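PDB 5NJI: Phthiocerol/phenolphthiocerol synthesis polyketide synthase type I PpsC from Mycobacterium tuberculosis, which probably dehydrates beta-hydroxyacyl intermediates through its dehydratase domain, the part crystallised here, during assembly of the phthiocerol and phenolphthiocerol lipids of the mycobacterial envelope. Local coordinates for residues 91-96 with 144-149; 270-275 with 306-311. The protein carries 1 engineered substitution. One frame throughout, in Å; residues are numbered along the deposited sequence.

Contact 1. Residues 91-96 with 144-149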
ATOM      1  N   GLN A  91     -13.573 -10.085   2.360  1.00 28.90           N
ATOM      2  CA  GLN A  91     -12.311  -9.889   1.649  1.00 22.54           C
ATOM      3  C   GLN A  91     -12.241 -10.955   0.558  1.00 22.17           C
ATOM      4  O   GLN A  91     -11.533 -11.966   0.678  1.00 24.74           O
ATOM      5  CB  GLN A  91     -11.120  -9.949   2.610  1.00 27.38           C
ATOM      6  CG  GLN A  91     -11.078  -8.795   3.605  1.00 26.07           C
ATOM      7  CD  GLN A  91     -10.882  -7.431   2.928  1.00 26.86           C
ATOM      8  OE1 GLN A  91     -10.445  -7.348   1.774  1.00 25.08           O
ATOM      9  NE2 GLN A  91     -11.202  -6.363   3.649  1.00 33.96           N
ATOM     10  N   PRO A  92     -12.953 -10.738  -0.552  1.00 24.08           N
ATOM     11  CA  PRO A  92     -13.032 -11.763  -1.604  1.00 24.36           C
ATOM     12  C   PRO A  92     -11.784 -11.923  -2.438  1.00 20.52           C
ATOM     13  O   PRO A  92     -11.695 -12.915  -3.175  1.00 23.36           O
ATOM     14  CB  PRO A  92     -14.179 -11.268  -2.493  1.00 26.33           C
ATOM     15  CG  PRO A  92     -14.836 -10.190  -1.770  1.00 29.06           C
ATOM     16  CD  PRO A  92     -13.858  -9.610  -0.816  1.00 23.43           C
ATOM     17  N   TRP A  93     -10.830 -10.982  -2.369  1.00 21.51           N
ATOM     18  CA  TRP A  93      -9.793 -10.840  -3.378  1.00 23.03           C
ATOM     19  C   TRP A  93      -8.410 -10.873  -2.754  1.00 28.64           C
ATOM     20  O   TRP A  93      -8.222 -10.545  -1.584  1.00 24.88           O
ATOM     21  CB  TRP A  93      -9.904  -9.505  -4.138  1.00 20.60           C
ATOM     22  CG  TRP A  93     -11.288  -9.153  -4.520  1.00 21.97           C
ATOM     23  CD1 TRP A  93     -12.071  -8.197  -3.967  1.00 31.16           C
ATOM     24  CD2 TRP A  93     -12.065  -9.776  -5.535  1.00 21.92           C
ATOM     25  NE1 TRP A  93     -13.298  -8.182  -4.578  1.00 27.34           N
ATOM     26  CE2 TRP A  93     -13.319  -9.146  -5.545  1.00 23.70           C
ATOM     27  CE3 TRP A  93     -11.819 -10.810  -6.438  1.00 22.46           C
ATOM     28  CZ2 TRP A  93     -14.327  -9.522  -6.421  1.00 28.41           C
ATOM     29  CZ3 TRP A  93     -12.815 -11.186  -7.302  1.00 30.79           C
ATOM     30  CH2 TRP A  93     -14.052 -10.545  -7.292  1.00 31.37           C
ATOM     31  N   MET A  94      -7.445 -11.229  -3.586  1.00 21.05           N
ATOM     32  CA  MET A  94      -6.034 -10.997  -3.335  1.00 17.75           C
ATOM     33  C   MET A  94      -5.459 -10.263  -4.537  1.00 19.96           C
ATOM     34  O   MET A  94      -6.041 -10.261  -5.620  1.00 20.56           O
ATOM     35  CB  MET A  94      -5.279 -12.314  -3.095  1.00 20.03           C
ATOM     36  CG  MET A  94      -5.117 -13.183  -4.356  1.00 21.30           C
ATOM     37  SD  MET A  94      -4.287 -14.737  -3.933  1.00 31.05           S
ATOM     38  CE  MET A  94      -2.580 -14.248  -4.173  1.00 52.71           C
ATOM     39  N   ILE A  95      -4.320  -9.617  -4.349  1.00 18.40           N
ATOM     40  CA  ILE A  95      -3.585  -9.043  -5.463  1.00 17.70           C
ATOM     41  C   ILE A  95      -2.454  -9.990  -5.817  1.00 19.91           C
ATOM     42  O   ILE A  95      -1.497 -10.146  -5.052  1.00 21.31           O
ATOM     43  CB  ILE A  95      -3.047  -7.648  -5.145  1.00 18.69           C
ATOM     44  CG1 ILE A  95      -4.213  -6.739  -4.750  1.00 22.03           C
ATOM     45  CG2 ILE A  95      -2.326  -7.103  -6.373  1.00 20.88           C
ATOM     46  CD1 ILE A  95      -3.793  -5.369  -4.236  1.00 21.42           C
ATOM     47  N   SER A  96      -2.552 -10.606  -6.993  1.00 17.93           N
ATOM     48  CA  SER A  96      -1.480 -11.486  -7.448  1.00 18.56           C
ATOM     49  C   SER A  96      -0.223 -10.702  -7.775  1.00 15.58           C
ATOM     50  O   SER A  96       0.889 -11.106  -7.404  1.00 21.17           O
ATOM     51  CB  SER A  96      -1.930 -12.279  -8.681  1.00 28.11           C
ATOM     52  OG  SER A  96      -3.077 -13.040  -8.394  1.00 34.46           O
ATOM     53  N   VAL A 144      -5.811  -9.037 -10.157  1.00 19.42           N
ATOM     54  CA  VAL A 144      -6.594  -9.352  -8.971  1.00 20.27           C
ATOM     55  C   VAL A 144      -7.260 -10.704  -9.175  1.00 19.71           C
ATOM     56  O   VAL A 144      -7.764 -11.005 -10.261  1.00 21.91           O
ATOM     57  CB  VAL A 144      -7.647  -8.262  -8.692  1.00 19.12           C
ATOM     58  CG1 VAL A 144      -8.500  -8.600  -7.489  1.00 23.71           C
ATOM     59  CG2 VAL A 144      -6.973  -6.899  -8.512  1.00 18.27           C
ATOM     60  N   ALA A 145      -7.268 -11.519  -8.123  1.00 18.07           N
ATOM     61  CA  ALA A 145      -7.803 -12.867  -8.219  1.00 22.61           C
ATOM     62  C   ALA A 145      -8.583 -13.179  -6.950  1.00 21.14           C
ATOM     63  O   ALA A 145      -8.466 -12.495  -5.934  1.00 20.52           O
ATOM     64  CB  ALA A 145      -6.684 -13.894  -8.448  1.00 25.39           C
ATOM     65  N   ARG A 146      -9.399 -14.224  -7.010  1.00 23.61           N
ATOM     66  CA  ARG A 146     -10.090 -14.668  -5.811  1.00 23.80           C
ATOM     67  C   ARG A 146      -9.095 -15.029  -4.712  1.00 24.18           C
ATOM     68  O   ARG A 146      -8.038 -15.607  -4.970  1.00 24.83           O
ATOM     69  CB  ARG A 146     -10.987 -15.872  -6.128  1.00 28.18           C
ATOM     70  CG  ARG A 146     -12.249 -15.529  -6.923  1.00 45.01           C
ATOM     71  CD  ARG A 146     -13.224 -14.661  -6.125  1.00 49.94           C
ATOM     72  NE  ARG A 146     -14.264 -15.443  -5.459  1.00 67.98           N
ATOM     73  CZ  ARG A 146     -15.486 -15.650  -5.946  1.00 71.94           C
ATOM     74  NH1 ARG A 146     -15.849 -15.138  -7.115  1.00 70.21           N
ATOM     75  NH2 ARG A 146     -16.355 -16.378  -5.257  1.00 70.72           N
ATOM     76  N   ALA A 147      -9.439 -14.649  -3.487  1.00 24.63           N
ATOM     77  CA  ALA A 147      -8.548 -14.802  -2.343  1.00 22.72           C
ATOM     78  C   ALA A 147      -8.253 -16.265  -2.056  1.00 27.44           C
ATOM     79  O   ALA A 147      -9.140 -17.120  -2.114  1.00 28.99           O
ATOM     80  CB  ALA A 147      -9.186 -14.177  -1.116  1.00 21.40           C
ATOM     81  N   GLU A 148      -7.017 -16.530  -1.734  1.00 27.22           N
ATOM     82  CA  GLU A 148      -6.599 -17.788  -1.118  1.00 27.78           C
ATOM     83  C   GLU A 148      -6.758 -17.687   0.396  1.00 26.07           C
ATOM     84  O   GLU A 148      -6.238 -16.739   1.004  1.00 29.45           O
ATOM     85  CB  GLU A 148      -5.154 -18.091  -1.463  1.00 37.16           C
ATOM     86  CG  GLU A 148      -4.900 -18.380  -2.934  1.00 54.47           C
ATOM     87  CD  GLU A 148      -3.418 -18.471  -3.275  1.00 67.12           C
ATOM     88  OE1 GLU A 148      -2.597 -17.830  -2.580  1.00 65.25           O
ATOM     89  OE2 GLU A 148      -3.074 -19.184  -4.241  1.00 69.50           O
ATOM     90  N   PRO A 149      -7.453 -18.625   1.036  1.00 33.32           N
ATOM     91  CA  PRO A 149      -7.614 -18.560   2.492  1.00 37.47           C
ATOM     92  C   PRO A 149      -6.284 -18.659   3.224  1.00 36.73           C
ATOM     93  O   PRO A 149      -5.290 -19.180   2.716  1.00 31.71           O
ATOM     94  CB  PRO A 149      -8.506 -19.766   2.806  1.00 43.00           C
ATOM     95  CG  PRO A 149      -9.245 -20.015   1.553  1.00 53.41           C
ATOM     96  CD  PRO A 149      -8.298 -19.676   0.441  1.00 37.33           C
TER
HETATM   97  O   HOH W   1     -13.358 -15.150  -3.051  1.00 45.36           O
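Trp93, Met94 and Ile95 pair with Arg146, Ala145 and Val144 in an antiparallel arrangement, where strand 93-100 begins and strand 136-146 ends in the double hot-dog fold of the dehydratase domain. Met94 and Ala145 form the hydrogen-bonded pair: Met94 N gives a nearly straight bond to Ala145 O at 2.9 Å, and Ala145 N returns one to Met94 O at 3.1 Å. Pro92 O continues the series outside the regular strand by accepting Ala147 N at 2.9 Å. The same oxygen also takes a hydrogen from a water that sits 2.6 Å from Arg146 NE, so the Pro92 carbonyl holds Ala147 N directly and Arg146 NE through the water. The guanidinium has a further hold in a salt bridge from its NH1 to Glu120. The bend at chi2 (-66°) brings Arg146 CD to 3.7 Å from Trp93 CZ3, while the guanidinium plane stands almost perpendicular to the indole. Val144 CG1, carried anti to its backbone nitrogen (chi1 178°), packs 3.7 Å from Trp93 CB. Pro92 CB lies over one face of the indole, offset toward the rim, and Ala145 O comes to the edge of the indole, near its plane. Beside Ala145, the Met94 side chain reaches that of Glu148, Met94 SD standing 3.8 Å from Glu148 OE1. Beyond the pair, the Trp93 ring packs against Leu78 and Ala81 of helix 70-84 and Trp93 NE1 hydrogen-bonds to Thr82 OG1, while Ile95 rests on Ala74 and Leu78. Strand 93-100 thus lies between strands 136-146 and 262-272, with helix 70-84 against the side that carries Ile95.

Contact 2. Residues 270-275 with 306-311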
ATOM      1  N   VAL A 270      -0.520  -9.923  -2.346  1.00 17.65           N
ATOM      2  CA  VAL A 270      -1.092  -9.105  -1.285  1.00 17.63           C
ATOM      3  C   VAL A 270      -2.365  -9.798  -0.819  1.00 14.14           C
ATOM      4  O   VAL A 270      -3.345  -9.896  -1.566  1.00 16.46           O
ATOM      5  CB  VAL A 270      -1.373  -7.669  -1.739  1.00 18.49           C
ATOM      6  CG1 VAL A 270      -1.959  -6.876  -0.589  1.00 19.48           C
ATOM      7  CG2 VAL A 270      -0.114  -7.014  -2.233  1.00 19.47           C
ATOM      8  N   HIS A 271      -2.336 -10.305   0.414  1.00 16.24           N
ATOM      9  CA  HIS A 271      -3.444 -11.027   1.012  1.00 16.23           C
ATOM     10  C   HIS A 271      -4.061 -10.195   2.121  1.00 20.49           C
ATOM     11  O   HIS A 271      -3.339  -9.675   2.981  1.00 19.46           O
ATOM     12  CB  HIS A 271      -2.967 -12.364   1.574  1.00 18.56           C
ATOM     13  CG  HIS A 271      -2.162 -13.160   0.607  1.00 20.68           C
ATOM     14  ND1 HIS A 271      -2.738 -13.991  -0.330  1.00 23.12           N
ATOM     15  CD2 HIS A 271      -0.826 -13.252   0.423  1.00 21.65           C
ATOM     16  CE1 HIS A 271      -1.789 -14.564  -1.048  1.00 25.86           C
ATOM     17  NE2 HIS A 271      -0.619 -14.129  -0.614  1.00 23.22           N
ATOM     18  N   VAL A 272      -5.388 -10.072   2.100  1.00 17.90           N
ATOM     19  CA  VAL A 272      -6.132  -9.281   3.065  1.00 16.06           C
ATOM     20  C   VAL A 272      -7.182 -10.186   3.688  1.00 18.39           C
ATOM     21  O   VAL A 272      -8.062 -10.702   2.990  1.00 20.21           O
ATOM     22  CB  VAL A 272      -6.791  -8.049   2.426  1.00 23.54           C
ATOM     23  CG1 VAL A 272      -7.303  -7.139   3.509  1.00 20.87           C
ATOM     24  CG2 VAL A 272      -5.803  -7.337   1.519  1.00 28.78           C
ATOM     25  N   TYR A 273      -7.077 -10.395   4.991  1.00 20.45           N
ATOM     26  CA  TYR A 273      -7.942 -11.349   5.661  1.00 22.40           C
ATOM     27  C   TYR A 273      -8.978 -10.700   6.550  1.00 22.50           C
ATOM     28  O   TYR A 273      -9.903 -11.390   6.998  1.00 28.34           O
ATOM     29  CB  TYR A 273      -7.097 -12.329   6.492  1.00 21.15           C
ATOM     30  CG  TYR A 273      -6.069 -13.071   5.673  1.00 16.90           C
ATOM     31  CD1 TYR A 273      -6.443 -13.921   4.639  1.00 21.35           C
ATOM     32  CD2 TYR A 273      -4.708 -12.943   5.945  1.00 19.18           C
ATOM     33  CE1 TYR A 273      -5.494 -14.584   3.883  1.00 23.31           C
ATOM     34  CE2 TYR A 273      -3.771 -13.586   5.195  1.00 22.82           C
ATOM     35  CZ  TYR A 273      -4.153 -14.429   4.190  1.00 23.88           C
ATOM     36  OH  TYR A 273      -3.155 -15.065   3.486  1.00 28.25           O
ATOM     37  N   GLY A 274      -8.834  -9.419   6.845  1.00 21.28           N
ATOM     38  CA  GLY A 274      -9.799  -8.691   7.634  1.00 24.95           C
ATOM     39  C   GLY A 274      -9.535  -7.206   7.541  1.00 22.45           C
ATOM     40  O   GLY A 274      -8.785  -6.749   6.679  1.00 24.97           O
ATOM     41  N   ASP A 275     -10.161  -6.460   8.447  1.00 20.91           N
ATOM     42  CA  ASP A 275     -10.026  -5.008   8.499  1.00 26.80           C
ATOM     43  C   ASP A 275      -8.652  -4.650   9.054  1.00 22.89           C
ATOM     44  O   ASP A 275      -8.398  -4.793  10.257  1.00 21.72           O
ATOM     45  CB  ASP A 275     -11.151  -4.419   9.347  1.00 26.94           C
ATOM     46  CG  ASP A 275     -11.052  -2.909   9.502  1.00 29.10           C
ATOM     47  OD1 ASP A 275     -10.085  -2.295   9.003  1.00 26.33           O
ATOM     48  OD2 ASP A 275     -11.957  -2.319  10.128  1.00 37.28           O
ATOM     49  N   PRO A 306      -3.414 -12.772  11.541  1.00 18.43           N
ATOM     50  CA  PRO A 306      -2.923 -12.024  10.373  1.00 16.13           C
ATOM     51  C   PRO A 306      -4.065 -11.323   9.662  1.00 20.23           C
ATOM     52  O   PRO A 306      -5.097 -11.920   9.359  1.00 20.07           O
ATOM     53  CB  PRO A 306      -2.284 -13.108   9.497  1.00 19.18           C
ATOM     54  CG  PRO A 306      -2.015 -14.245  10.420  1.00 21.22           C
ATOM     55  CD  PRO A 306      -3.085 -14.205  11.449  1.00 23.30           C
ATOM     56  N   LEU A 307      -3.870 -10.035   9.411  1.00 17.88           N
ATOM     57  CA  LEU A 307      -4.835  -9.226   8.697  1.00 15.67           C
ATOM     58  C   LEU A 307      -4.367  -8.902   7.297  1.00 16.33           C
ATOM     59  O   LEU A 307      -5.182  -8.810   6.380  1.00 15.86           O
ATOM     60  CB  LEU A 307      -5.076  -7.907   9.444  1.00 17.83           C
ATOM     61  CG  LEU A 307      -5.528  -8.023  10.895  1.00 17.13           C
ATOM     62  CD1 LEU A 307      -5.548  -6.643  11.546  1.00 22.85           C
ATOM     63  CD2 LEU A 307      -6.901  -8.660  10.949  1.00 21.53           C
ATOM     64  N   LEU A 308      -3.067  -8.664   7.150  1.00 16.76           N
ATOM     65  CA  LEU A 308      -2.452  -8.312   5.876  1.00 17.32           C
ATOM     66  C   LEU A 308      -1.166  -9.109   5.755  1.00 15.70           C
ATOM     67  O   LEU A 308      -0.334  -9.087   6.670  1.00 18.47           O
ATOM     68  CB  LEU A 308      -2.137  -6.811   5.796  1.00 15.85           C
ATOM     69  CG  LEU A 308      -1.390  -6.355   4.554  1.00 15.42           C
ATOM     70  CD1 LEU A 308      -2.299  -6.411   3.363  1.00 17.57           C
ATOM     71  CD2 LEU A 308      -0.854  -4.951   4.757  1.00 22.76           C
ATOM     72  N   VAL A 309      -0.983  -9.812   4.648  1.00 18.05           N
ATOM     73  CA  VAL A 309       0.288 -10.461   4.357  1.00 19.12           C
ATOM     74  C   VAL A 309       0.704 -10.005   2.974  1.00 15.88           C
ATOM     75  O   VAL A 309      -0.042 -10.219   2.015  1.00 19.09           O
ATOM     76  CB  VAL A 309       0.190 -11.996   4.401  1.00 21.71           C
ATOM     77  CG1 VAL A 309       1.498 -12.642   3.957  1.00 21.19           C
ATOM     78  CG2 VAL A 309      -0.194 -12.456   5.788  1.00 23.47           C
ATOM     79  N   VAL A 310       1.876  -9.377   2.866  1.00 15.69           N
ATOM     80  CA  VAL A 310       2.464  -9.040   1.572  1.00 18.17           C
ATOM     81  C   VAL A 310       3.628  -9.988   1.325  1.00 16.59           C
ATOM     82  O   VAL A 310       4.662  -9.899   2.001  1.00 18.31           O
ATOM     83  CB  VAL A 310       2.930  -7.580   1.523  1.00 17.60           C
ATOM     84  CG1 VAL A 310       3.479  -7.253   0.144  1.00 21.46           C
ATOM     85  CG2 VAL A 310       1.805  -6.668   1.883  1.00 18.51           C
ATOM     86  N   ASP A 311       3.478 -10.885   0.336  1.00 18.05           N
ATOM     87  CA  ASP A 311       4.500 -11.901   0.079  1.00 17.57           C
ATOM     88  C   ASP A 311       5.785 -11.291  -0.472  1.00 23.31           C
ATOM     89  O   ASP A 311       6.888 -11.706  -0.093  1.00 21.69           O
ATOM     90  CB  ASP A 311       3.976 -12.954  -0.911  1.00 15.97           C
ATOM     91  CG  ASP A 311       2.839 -13.826  -0.367  1.00 20.96           C
ATOM     92  OD1 ASP A 311       2.629 -13.931   0.860  1.00 25.96           O
ATOM     93  OD2 ASP A 311       2.161 -14.456  -1.213  1.00 26.55           O
TER
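His271 meets Asp311 through a hydrogen bond from NE2 to OD2 of 2.9 Å. The carboxylate carbon lies in the imidazole plane, at the ring edge, but the donor reaches OD2 from 45° out of the carboxylate plane, and the two flat groups are turned 50° against each other. A chi1 of -50° sets the imidazole beside its own backbone nitrogen, where CD2 also comes within 3.5 Å of Val309 O. That carbonyl accepts His271 N at 2.8 Å, and Val309 N bonds in turn to His271 O, an antiparallel hydrogen-bonded pair that sets where the imidazole stands along the strands. Tyr273 lies along the same side, its CE2 carbon 3.8 Å from Val309 CG2, which approaches the edge of the phenol. Tyr273 N hydrogen-bonds to Leu307 O at 2.8 Å. On the other side of the sheet, Leu308 CD1 packs against both Val270 CG1 and Val272 CG2. Leu307 and Leu308 together face Leu299 of strand 292-300 in a classic beta bulge, while Asp311, at the corner of its strand, is also tied through its backbone to Gly269. The imidazole-carboxylate hydrogen bond links side chains across the two strands; the nearby negative charge would probably stabilise a protonated imidazole, an influence that Glu148, also touching His271, may reinforce.

Following the chain, the polypeptide leaves helix 70-84 through a short loop and enters strand 93-100, and contact 1 closes when the chain returns along strand 136-146 after the 110-118 and 122-130 hairpin. Contact 2 opens much later, at the end of strand 262-272, and closes after strands 281-289 and 292-300. The two closures follow in series, neither nesting nor crossing. Strands 93-100 and 262-272 are nonetheless neighbours: Ile95 O lies 2.9 Å from Val270 N, probably a hydrogen bond, and Met94 packs on His271. This junction joins the strands of the N-terminal half to those of the C-terminal half, across the middle of the double hot-dog.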